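Local coordinates for glycoside Hydrolase (Bacteroides plebeius, PDB 5T3B), which belongs to glycoside hydrolase family 50 and probably hydrolyses glycosidic bonds of a polysaccharide, in a subfamily enriched among human gut Bacteroidetes, at residues Ser36-Gln41 against Ile476-Lys481. Residues are numbered along the deposited sequence; the frame is centred on the assembly and turned at random.
Sequences STKQYQ and IDYFDK. With EDO (1,2-ethanediol), chain P.
Lys-38 lies along one face of the Tyr-478 ring, the two side chains running past each other in opposite directions. Its CE sits over the face, 4.0 Å from the ring centroid, in a CH-pi contact, and the ammonium NZ follows at 4.5 Å from the same centroid, 20° off the ring normal, adding a cation-pi interaction. Nearer the backbone, CD packs 3.6 Å from Tyr-478 OH. The phenol extends to Lys-38 because CG of Tyr-478 is anti to its own backbone N (chi1 162°). On the next residue of the helix, the Phe-479 ring meets the aliphatic chain with its edge, CD1 lying 4.0 Å from Lys-38 CG.

These contacts join the residue leading into strand 39-48, in the N-terminal part of the chain, to the last turn of the C-terminal helix 472-480, at the surface of the enzyme. Just before the strand, Ser-36 OG accepts from Lys-38 N in an ST turn (3.0 Å) and also bonds to Glu-428, against which Phe-479 packs.

The polar links gather at the C-terminal end of the helix, where the Tyr-478 carbonyl has no backbone N-H one turn on and the helix end could electrostatically favour the ammonium. Lys-38 NZ makes a weak direct hydrogen bond to Tyr-478 O (3.2 Å), and a water bridges the same two atoms. A second water accepts from NZ and lies within bonding reach of Phe-479 O and Lys-481 O, though its protons need not serve both. At the other end of the ring, a third water, in the ring plane, donates to both Tyr-478 OH (2.6 Å) and Gln-39 O, while the hydroxyl also bonds to Val-67 O. A leucine in place of Tyr-478 would probably deprive the lysine chain of its aromatic platform and leave Val-67 O without its hydroxyl partner.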
ATOM      1  N   SER A  36     -14.801   8.324 -16.030  1.00 15.79           N
ATOM      2  CA  SER A  36     -14.818   7.071 -16.730  1.00 14.75           C
ATOM      3  C   SER A  36     -15.702   7.183 -17.963  1.00 14.76           C
ATOM      4  O   SER A  36     -16.574   8.028 -18.062  1.00 16.70           O
ATOM      5  CB  SER A  36     -15.380   5.999 -15.839  1.00 14.70           C
ATOM      6  OG  SER A  36     -15.307   4.705 -16.415  1.00 15.63           O
ATOM      7  N   THR A  37     -15.459   6.300 -18.893  1.00 15.59           N
ATOM      8  CA  THR A  37     -16.347   6.095 -20.025  1.00 16.34           C
ATOM      9  C   THR A  37     -17.400   5.033 -19.729  1.00 15.86           C
ATOM     10  O   THR A  37     -18.316   4.852 -20.523  1.00 20.31           O
ATOM     11  CB  THR A  37     -15.582   5.611 -21.269  1.00 21.16           C
ATOM     12  OG1 THR A  37     -14.919   4.393 -20.911  1.00 23.81           O
ATOM     13  CG2 THR A  37     -14.543   6.636 -21.701  1.00 25.46           C
ATOM     14  N   LYS A  38     -17.279   4.340 -18.594  1.00 13.90           N
ATOM     15  CA  LYS A  38     -18.219   3.254 -18.304  1.00 13.87           C
ATOM     16  C   LYS A  38     -19.382   3.685 -17.405  1.00 13.91           C
ATOM     17  O   LYS A  38     -19.221   4.468 -16.469  1.00 14.10           O
ATOM     18  CB  LYS A  38     -17.491   2.126 -17.624  1.00 13.97           C
ATOM     19  CG  LYS A  38     -16.324   1.568 -18.399  1.00 16.14           C
ATOM     20  CD  LYS A  38     -16.716   1.002 -19.769  1.00 16.83           C
ATOM     21  CE  LYS A  38     -15.496   0.324 -20.352  1.00 23.42           C
ATOM     22  NZ  LYS A  38     -15.598  -0.130 -21.743  1.00 31.16           N
ATOM     23  N   GLN A  39     -20.541   3.123 -17.726  1.00 14.30           N
ATOM     24  CA  GLN A  39     -21.710   3.332 -16.970  1.00 14.67           C
ATOM     25  C   GLN A  39     -21.905   2.311 -15.855  1.00 13.80           C
ATOM     26  O   GLN A  39     -21.325   1.222 -15.895  1.00 16.12           O
ATOM     27  CB  GLN A  39     -22.951   3.391 -17.851  1.00 17.14           C
ATOM     28  CG  GLN A  39     -23.024   4.465 -18.901  1.00 19.89           C
ATOM     29  CD  GLN A  39     -24.456   4.345 -19.545  1.00 30.55           C
ATOM     30  OE1 GLN A  39     -24.823   3.301 -20.058  1.00 42.77           O
ATOM     31  NE2 GLN A  39     -25.262   5.335 -19.336  1.00 43.12           N
ATOM     32  N   TYR A  40     -22.718   2.696 -14.868  1.00 14.37           N
ATOM     33  CA  TYR A  40     -23.081   1.781 -13.783  1.00 14.15           C
ATOM     34  C   TYR A  40     -24.433   2.130 -13.287  1.00 14.17           C
ATOM     35  O   TYR A  40     -24.885   3.265 -13.492  1.00 14.57           O
ATOM     36  CB  TYR A  40     -22.033   1.814 -12.661  1.00 14.73           C
ATOM     37  CG  TYR A  40     -22.070   2.996 -11.729  1.00 13.86           C
ATOM     38  CD1 TYR A  40     -21.835   4.316 -12.210  1.00 14.17           C
ATOM     39  CD2 TYR A  40     -22.339   2.829 -10.376  1.00 13.18           C
ATOM     40  CE1 TYR A  40     -21.864   5.418 -11.348  1.00 16.02           C
ATOM     41  CE2 TYR A  40     -22.357   3.927  -9.518  1.00 13.26           C
ATOM     42  CZ  TYR A  40     -22.142   5.204 -10.001  1.00 16.10           C
ATOM     43  OH  TYR A  40     -22.163   6.270  -9.110  1.00 17.37           O
ATOM     44  N   GLN A  41     -25.060   1.172 -12.604  1.00 13.40           N
ATOM     45  CA  GLN A  41     -26.297   1.466 -11.889  1.00 13.72           C
ATOM     46  C   GLN A  41     -26.002   1.616 -10.402  1.00 12.23           C
ATOM     47  O   GLN A  41     -25.581   0.669  -9.766  1.00 14.00           O
ATOM     48  CB  GLN A  41     -27.297   0.380 -12.123  1.00 14.00           C
ATOM     49  CG  GLN A  41     -27.720   0.257 -13.544  1.00 19.81           C
ATOM     50  CD  GLN A  41     -28.827  -0.736 -13.646  1.00 26.10           C
ATOM     51  OE1 GLN A  41     -28.557  -1.884 -13.880  1.00 33.91           O
ATOM     52  NE2 GLN A  41     -30.089  -0.310 -13.330  1.00 29.84           N
ATOM     53  N   ILE A 476      -9.728  -5.463 -16.068  1.00  9.79           N
ATOM     54  CA  ILE A 476      -8.752  -4.599 -16.725  1.00 10.68           C
ATOM     55  C   ILE A 476      -9.003  -4.591 -18.234  1.00 10.52           C
ATOM     56  O   ILE A 476      -8.916  -3.550 -18.864  1.00 12.60           O
ATOM     57  CB  ILE A 476      -7.325  -4.961 -16.294  1.00 10.22           C
ATOM     58  CG1 ILE A 476      -7.127  -4.444 -14.871  1.00 10.72           C
ATOM     59  CG2 ILE A 476      -6.292  -4.399 -17.283  1.00 11.09           C
ATOM     60  CD1 ILE A 476      -5.910  -5.041 -14.215  1.00 13.06           C
ATOM     61  N   ASP A 477      -9.213  -5.759 -18.801  1.00 11.82           N
ATOM     62  CA  ASP A 477      -9.486  -5.830 -20.251  1.00 12.38           C
ATOM     63  C   ASP A 477     -10.718  -4.981 -20.583  1.00 13.28           C
ATOM     64  O   ASP A 477     -10.736  -4.258 -21.591  1.00 15.81           O
ATOM     65  CB  ASP A 477      -9.702  -7.250 -20.730  1.00 14.62           C
ATOM     66  CG  ASP A 477      -8.451  -8.067 -20.749  1.00 18.33           C
ATOM     67  OD1 ASP A 477      -7.341  -7.528 -20.836  1.00 25.60           O
ATOM     68  OD2 ASP A 477      -8.604  -9.306 -20.645  1.00 25.35           O
ATOM     69  N   TYR A 478     -11.773  -5.118 -19.793  1.00 13.10           N
ATOM     70  CA  TYR A 478     -13.013  -4.323 -19.964  1.00 13.16           C
ATOM     71  C   TYR A 478     -12.769  -2.829 -19.872  1.00 13.51           C
ATOM     72  O   TYR A 478     -13.197  -2.065 -20.721  1.00 14.35           O
ATOM     73  CB  TYR A 478     -14.051  -4.798 -18.942  1.00 13.52           C
ATOM     74  CG  TYR A 478     -15.187  -3.875 -18.660  1.00 13.83           C
ATOM     75  CD1 TYR A 478     -16.298  -3.839 -19.455  1.00 15.85           C
ATOM     76  CD2 TYR A 478     -15.195  -3.047 -17.561  1.00 14.64           C
ATOM     77  CE1 TYR A 478     -17.359  -3.008 -19.143  1.00 15.68           C
ATOM     78  CE2 TYR A 478     -16.233  -2.246 -17.221  1.00 15.78           C
ATOM     79  CZ  TYR A 478     -17.343  -2.182 -18.018  1.00 14.08           C
ATOM     80  OH  TYR A 478     -18.389  -1.369 -17.675  1.00 17.38           O
ATOM     81  N   PHE A 479     -11.988  -2.413 -18.885  1.00 12.01           N
ATOM     82  CA  PHE A 479     -11.715  -0.989 -18.735  1.00 13.27           C
ATOM     83  C   PHE A 479     -10.820  -0.411 -19.848  1.00 13.93           C
ATOM     84  O   PHE A 479     -10.964   0.729 -20.233  1.00 17.12           O
ATOM     85  CB  PHE A 479     -11.150  -0.649 -17.392  1.00 12.94           C
ATOM     86  CG  PHE A 479     -12.185  -0.713 -16.265  1.00 11.63           C
ATOM     87  CD1 PHE A 479     -13.327   0.053 -16.298  1.00 12.09           C
ATOM     88  CD2 PHE A 479     -11.966  -1.501 -15.147  1.00 12.41           C
ATOM     89  CE1 PHE A 479     -14.229   0.051 -15.277  1.00 12.88           C
ATOM     90  CE2 PHE A 479     -12.880  -1.538 -14.111  1.00 13.15           C
ATOM     91  CZ  PHE A 479     -13.985  -0.715 -14.157  1.00 13.35           C
ATOM     92  N   ASP A 480      -9.876  -1.208 -20.309  1.00 13.30           N
ATOM     93  CA  ASP A 480      -8.839  -0.721 -21.207  1.00 14.90           C
ATOM     94  C   ASP A 480      -9.214  -0.869 -22.675  1.00 17.03           C
ATOM     95  O   ASP A 480      -8.487  -0.289 -23.531  1.00 19.86           O
ATOM     96  CB  ASP A 480      -7.522  -1.489 -20.965  1.00 13.54           C
ATOM     97  CG  ASP A 480      -6.776  -1.067 -19.665  1.00 14.20           C
ATOM     98  OD1 ASP A 480      -7.320  -0.246 -18.881  1.00 15.33           O
ATOM     99  OD2 ASP A 480      -5.633  -1.588 -19.446  1.00 16.52           O
ATOM    100  N   LYS A 481     -10.261  -1.643 -23.017  1.00 17.63           N
ATOM    101  CA  LYS A 481     -10.604  -1.990 -24.451  1.00 19.35           C
ATOM    102  C   LYS A 481     -10.938  -0.736 -25.298  1.00 30.16           C
ATOM    103  O   LYS A 481     -11.554   0.185 -24.736  1.00 26.32           O
ATOM    104  CB  LYS A 481     -11.832  -2.960 -24.473  1.00 23.18           C
TER
HETATM  105  C1  EDO P 514     -18.855   8.488  -7.566  1.00 35.79           C
HETATM  106  O1  EDO P 514     -17.438   8.463  -7.288  1.00 48.68           O
HETATM  107  C2  EDO P 514     -19.549   7.536  -6.628  1.00 34.82           C
HETATM  108  O2  EDO P 514     -20.106   6.278  -7.183  1.00 24.40           O
HETATM  109  O   HOH W   1     -14.921  -2.685 -22.762  1.00 29.58           O
HETATM  110  O   HOH W   2     -12.856   0.740 -22.544  1.00 32.67           O
HETATM  111  O   HOH W   3     -19.229  -0.033 -15.666  1.00 36.55           O